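Long-range contacts in C-1-tetrahydrofolate synthase, cytoplasmic, putative (Trypanosoma brucei, PDB 4CJX), which probably catalyses the NADP-dependent oxidation of methylenetetrahydrofolate and the hydrolysis of the resulting methenyl form, two consecutive steps of one-carbon metabolism: residues A168-M172 / P199-L204; I248-V254 / R285-T290. All blocks are in the same frame, centred on the assembly; numbering follows the deposited sequence.

Contact 1 (A168-M172 / P199-L204)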
# COMPACT_ATOMS: atom_id res chain seq x y z
N ALA B 168 -13.52 -0.39 1.23
CA ALA B 168 -12.87 -0.32 -0.08
C ALA B 168 -13.63 -1.16 -1.07
O ALA B 168 -13.90 -0.75 -2.19
CB ALA B 168 -11.44 -0.79 -0.00
N SER B 169 -13.99 -2.35 -0.63
CA SER B 169 -14.75 -3.24 -1.46
C SER B 169 -16.12 -2.65 -1.92
O SER B 169 -16.54 -2.84 -3.06
CB SER B 169 -14.97 -4.50 -0.69
OG SER B 169 -15.46 -5.47 -1.54
N ALA B 170 -16.81 -1.99 -0.99
CA ALA B 170 -18.09 -1.36 -1.25
C ALA B 170 -17.94 -0.25 -2.30
O ALA B 170 -18.80 -0.13 -3.15
CB ALA B 170 -18.66 -0.78 0.03
N VAL B 171 -16.86 0.53 -2.24
CA VAL B 171 -16.60 1.57 -3.23
C VAL B 171 -16.48 0.96 -4.60
O VAL B 171 -17.09 1.45 -5.58
CB VAL B 171 -15.32 2.37 -2.92
CG1 VAL B 171 -14.92 3.21 -4.11
CG2 VAL B 171 -15.52 3.25 -1.70
N MET B 172 -15.70 -0.11 -4.69
CA MET B 172 -15.47 -0.75 -5.98
C MET B 172 -16.78 -1.34 -6.50
O MET B 172 -17.08 -1.26 -7.69
CB MET B 172 -14.36 -1.83 -5.90
CG MET B 172 -12.97 -1.31 -5.56
SD MET B 172 -12.45 0.15 -6.47
CE MET B 172 -12.03 -0.51 -8.08
N PRO B 199 -6.62 1.23 1.20
CA PRO B 199 -6.82 0.11 0.27
C PRO B 199 -7.46 0.50 -1.07
O PRO B 199 -7.10 -0.02 -2.12
CB PRO B 199 -7.69 -0.89 1.06
CG PRO B 199 -8.21 -0.13 2.22
CD PRO B 199 -7.26 0.99 2.51
N VAL B 200 -8.39 1.43 -1.03
CA VAL B 200 -9.10 1.81 -2.26
C VAL B 200 -8.20 2.47 -3.35
O VAL B 200 -8.40 2.25 -4.54
CB VAL B 200 -10.33 2.67 -1.94
CG1 VAL B 200 -9.98 4.15 -1.88
CG2 VAL B 200 -11.41 2.45 -2.99
N ALA B 201 -7.22 3.26 -2.94
CA ALA B 201 -6.28 3.86 -3.85
C ALA B 201 -5.55 2.75 -4.63
O ALA B 201 -5.41 2.84 -5.85
CB ALA B 201 -5.29 4.74 -3.10
N THR B 202 -5.16 1.70 -3.90
CA THR B 202 -4.51 0.53 -4.49
C THR B 202 -5.40 -0.17 -5.47
O THR B 202 -4.93 -0.55 -6.54
CB THR B 202 -4.10 -0.51 -3.44
OG1 THR B 202 -3.18 0.09 -2.52
CG2 THR B 202 -3.41 -1.74 -4.13
N LEU B 203 -6.66 -0.37 -5.12
CA LEU B 203 -7.56 -1.10 -5.99
C LEU B 203 -7.86 -0.30 -7.23
O LEU B 203 -7.98 -0.88 -8.31
CB LEU B 203 -8.86 -1.47 -5.28
CG LEU B 203 -8.70 -2.46 -4.12
CD1 LEU B 203 -10.01 -2.55 -3.34
CD2 LEU B 203 -8.26 -3.82 -4.62
N LEU B 204 -7.96 1.03 -7.09
CA LEU B 204 -8.18 1.91 -8.25
C LEU B 204 -6.99 1.91 -9.23
O LEU B 204 -7.18 1.78 -10.45
CB LEU B 204 -8.54 3.32 -7.78
CG LEU B 204 -9.92 3.33 -7.12
CD1 LEU B 204 -10.13 4.58 -6.28
CD2 LEU B 204 -11.01 3.22 -8.18

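Contact 2 (I248-V254 / R285-T290)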
# COMPACT_ATOMS: atom_id res chain seq x y z
N ILE B 248 -16.47 19.81 -8.72
CA ILE B 248 -16.68 18.51 -9.36
C ILE B 248 -16.64 18.69 -10.86
O ILE B 248 -17.32 19.56 -11.37
CB ILE B 248 -18.04 17.90 -8.97
CG1 ILE B 248 -18.11 17.67 -7.45
CG2 ILE B 248 -18.30 16.60 -9.74
CD1 ILE B 248 -17.11 16.69 -6.89
N LYS B 249 -15.85 17.85 -11.55
CA LYS B 249 -15.75 17.87 -12.99
C LYS B 249 -17.05 17.35 -13.60
O LYS B 249 -17.61 16.33 -13.14
CB LYS B 249 -14.58 16.98 -13.46
CG LYS B 249 -14.40 16.91 -14.98
CD LYS B 249 -13.30 15.93 -15.34
CE LYS B 249 -13.23 15.72 -16.83
NZ LYS B 249 -11.93 15.08 -17.16
N LEU B 250 -17.52 18.05 -14.63
CA LEU B 250 -18.79 17.72 -15.24
C LEU B 250 -18.74 16.28 -15.74
O LEU B 250 -17.85 15.90 -16.48
CB LEU B 250 -19.13 18.70 -16.39
CG LEU B 250 -19.21 20.18 -15.99
CD1 LEU B 250 -19.30 21.14 -17.17
CD2 LEU B 250 -20.42 20.37 -15.10
N GLY B 251 -19.70 15.47 -15.31
CA GLY B 251 -19.75 14.05 -15.71
C GLY B 251 -18.91 13.12 -14.83
O GLY B 251 -18.81 11.93 -15.11
N ALA B 252 -18.35 13.64 -13.74
CA ALA B 252 -17.58 12.79 -12.82
C ALA B 252 -18.44 11.75 -12.08
O ALA B 252 -19.66 11.89 -11.99
CB ALA B 252 -16.82 13.66 -11.83
N ALA B 253 -17.80 10.71 -11.53
CA ALA B 253 -18.47 9.79 -10.63
C ALA B 253 -17.93 10.05 -9.23
O ALA B 253 -16.73 10.09 -9.02
CB ALA B 253 -18.27 8.34 -11.05
N VAL B 254 -18.83 10.29 -8.29
CA VAL B 254 -18.46 10.76 -6.97
C VAL B 254 -18.99 9.75 -5.95
O VAL B 254 -20.20 9.51 -5.90
CB VAL B 254 -19.11 12.15 -6.74
CG1 VAL B 254 -18.88 12.66 -5.35
CG2 VAL B 254 -18.57 13.14 -7.77
N ARG B 285 -23.68 18.41 -11.22
CA ARG B 285 -22.52 18.39 -12.10
C ARG B 285 -22.00 16.97 -12.42
O ARG B 285 -21.53 16.72 -13.53
CB ARG B 285 -21.42 19.24 -11.46
CG ARG B 285 -21.83 20.71 -11.31
CD ARG B 285 -20.75 21.46 -10.56
NE ARG B 285 -19.51 21.41 -11.32
CZ ARG B 285 -19.07 22.40 -12.10
NH1 ARG B 285 -19.74 23.53 -12.17
NH2 ARG B 285 -17.95 22.24 -12.80
N ALA B 286 -22.07 16.08 -11.43
CA ALA B 286 -21.65 14.70 -11.55
C ALA B 286 -22.56 13.89 -12.46
O ALA B 286 -23.75 14.19 -12.61
CB ALA B 286 -21.63 14.05 -10.18
N ALA B 287 -22.01 12.85 -13.07
CA ALA B 287 -22.84 11.88 -13.75
C ALA B 287 -23.44 10.91 -12.75
O ALA B 287 -24.58 10.47 -12.92
CB ALA B 287 -22.06 11.14 -14.84
N TYR B 288 -22.66 10.55 -11.74
CA TYR B 288 -23.07 9.63 -10.68
C TYR B 288 -22.60 10.15 -9.33
O TYR B 288 -21.52 10.71 -9.20
CB TYR B 288 -22.47 8.23 -10.89
CG TYR B 288 -22.85 7.55 -12.15
CD1 TYR B 288 -24.04 6.85 -12.25
CD2 TYR B 288 -22.02 7.59 -13.26
CE1 TYR B 288 -24.40 6.21 -13.43
CE2 TYR B 288 -22.38 6.96 -14.44
CZ TYR B 288 -23.56 6.26 -14.52
OH TYR B 288 -23.91 5.64 -15.69
N ILE B 289 -23.41 9.92 -8.32
CA ILE B 289 -23.08 10.32 -6.97
C ILE B 289 -23.77 9.36 -5.98
O ILE B 289 -24.80 8.78 -6.29
CB ILE B 289 -23.50 11.77 -6.73
CG1 ILE B 289 -22.96 12.28 -5.40
CG2 ILE B 289 -25.02 11.89 -6.76
CD1 ILE B 289 -23.04 13.80 -5.27
N THR B 290 -23.17 9.18 -4.80
CA THR B 290 -23.81 8.41 -3.75
C THR B 290 -24.16 9.30 -2.56
O THR B 290 -23.35 10.16 -2.16
CB THR B 290 -22.96 7.26 -3.23
OG1 THR B 290 -21.78 7.79 -2.61
CG2 THR B 290 -22.58 6.30 -4.34

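Contact 1 (A168-M172 / P199-L204)
Ala168 meets three residues of the facing helix through its single methyl group: CB of Ala168 lies 3.9 Å from CB of Pro199 and also touches CB of Val200 and CD1 of Leu203. The proline ring adds its CG to the same methyl. Where Ala168 and Val200 face each other the backbones come closest, their CA atoms 4.8 Å apart, consistent with the small alanine side chain at this point.

One turn further on, Met172 reaches across with its thioether. With CG anti to the carbonyl carbon (chi1 -64°), CG of Met172 rests 3.9 Å from CD1 of Leu203; bends at chi2 (-46°) and chi3 then bring the sulfur and the terminal methyl to Leu204. There SD of Met172 stands 3.8 Å from CD2 of Leu204, and CE touches that same methyl. Val171 meets Val200 roughly at right angles, with CG1 of Val171 3.8 Å from CG2 of Val200.

Behind this first layer, backbone bonds from Met172 N to Ala168 O, Leu203 N to Pro199 O and Leu204 N to Val200 O set the spacing of the side chains along each helix. The axes of the two short helical segments approach to 9.4 Å and cross at -39°. Ala170, on helix 166-178, packs against helix 296-316. Pro199 lies close to Ile195, an NADP(+)-binding residue.

Helix 197-206 connects strands 186-190 and 210-214, which are parallel and adjacent in the sheet, and packs on both: Val200 and Leu204 on the first, Ala201 and Leu204 on the second. It is thus the crossover helix of a beta-alpha-beta unit in the Rossmann-type cofactor domain. With no hydrogen bond between the segments and 297 Å² of surface buried, their association rests on van der Waals contact between apolar side chains.

Contact 2 (I248-V254 / R285-T290)
Arg285 holds the carbonyl of Ile248 side-on with two nitrogens: NE of Arg285 is 2.9 Å from Ile248 O and NH2 of Arg285 is 3.1 Å from it. The oxygen lies near the guanidinium plane; the NE bond is the straighter, at 155°, and the NH2 bond more bent. A bend at chi3 (61°) turns the group back to this carbonyl, while CD2 of Leu250 sits over one face of the guanidinium, toward its rim.

Backbone bonds continue the join. Gly251, inside the type II turn Lys249-Ala252, gives its N-H to Arg285 O at 2.8 Å, nearly straight at 171°. Ala252 O accepts twice, from Ala287 N at 2.8 Å and Tyr288 N at 3.3 Å. Parallel pairing of Ala253 with Tyr288 follows, marked by Val254 N to Tyr288 O at 2.9 Å; Thr290 N to Val254 O is weak.

Among apolar contacts, Val254 CG2 and Ile248 CG2 both meet Ala286 CB, and Val254 lies alongside Ile289.

Strand 288-289 sits in the six-stranded parallel sheet between 253-256 and 26-27, while backbone hydrogen bonds of Ala253 to Asp231 and Val233 carry the sheet on to strand 232-235. Helix 279-282 touches Ile248 and Ile289; helix 166-178 touches Tyr288.

How the contacts relate
Both contacts belong to the NAD(P)-binding domain, and their centres are 18 Å apart with nearest atoms about 7 Å apart, so they do not touch. Contact 1 is buried, about 9 Å from the chain centre; contact 2 lies about 21 Å out and is only partly buried, with exposed residues in its turn. Their chemistry follows: one packs helix on helix without a hydrogen bond, the other joins a turn and short strands largely by polar bonds. Helix 166-178 takes part in both, its later turns reaching the 288-290 side. Strand 186-190, on which helix 197-206 packs, belongs to the same sheet as 253-256 and 288-289.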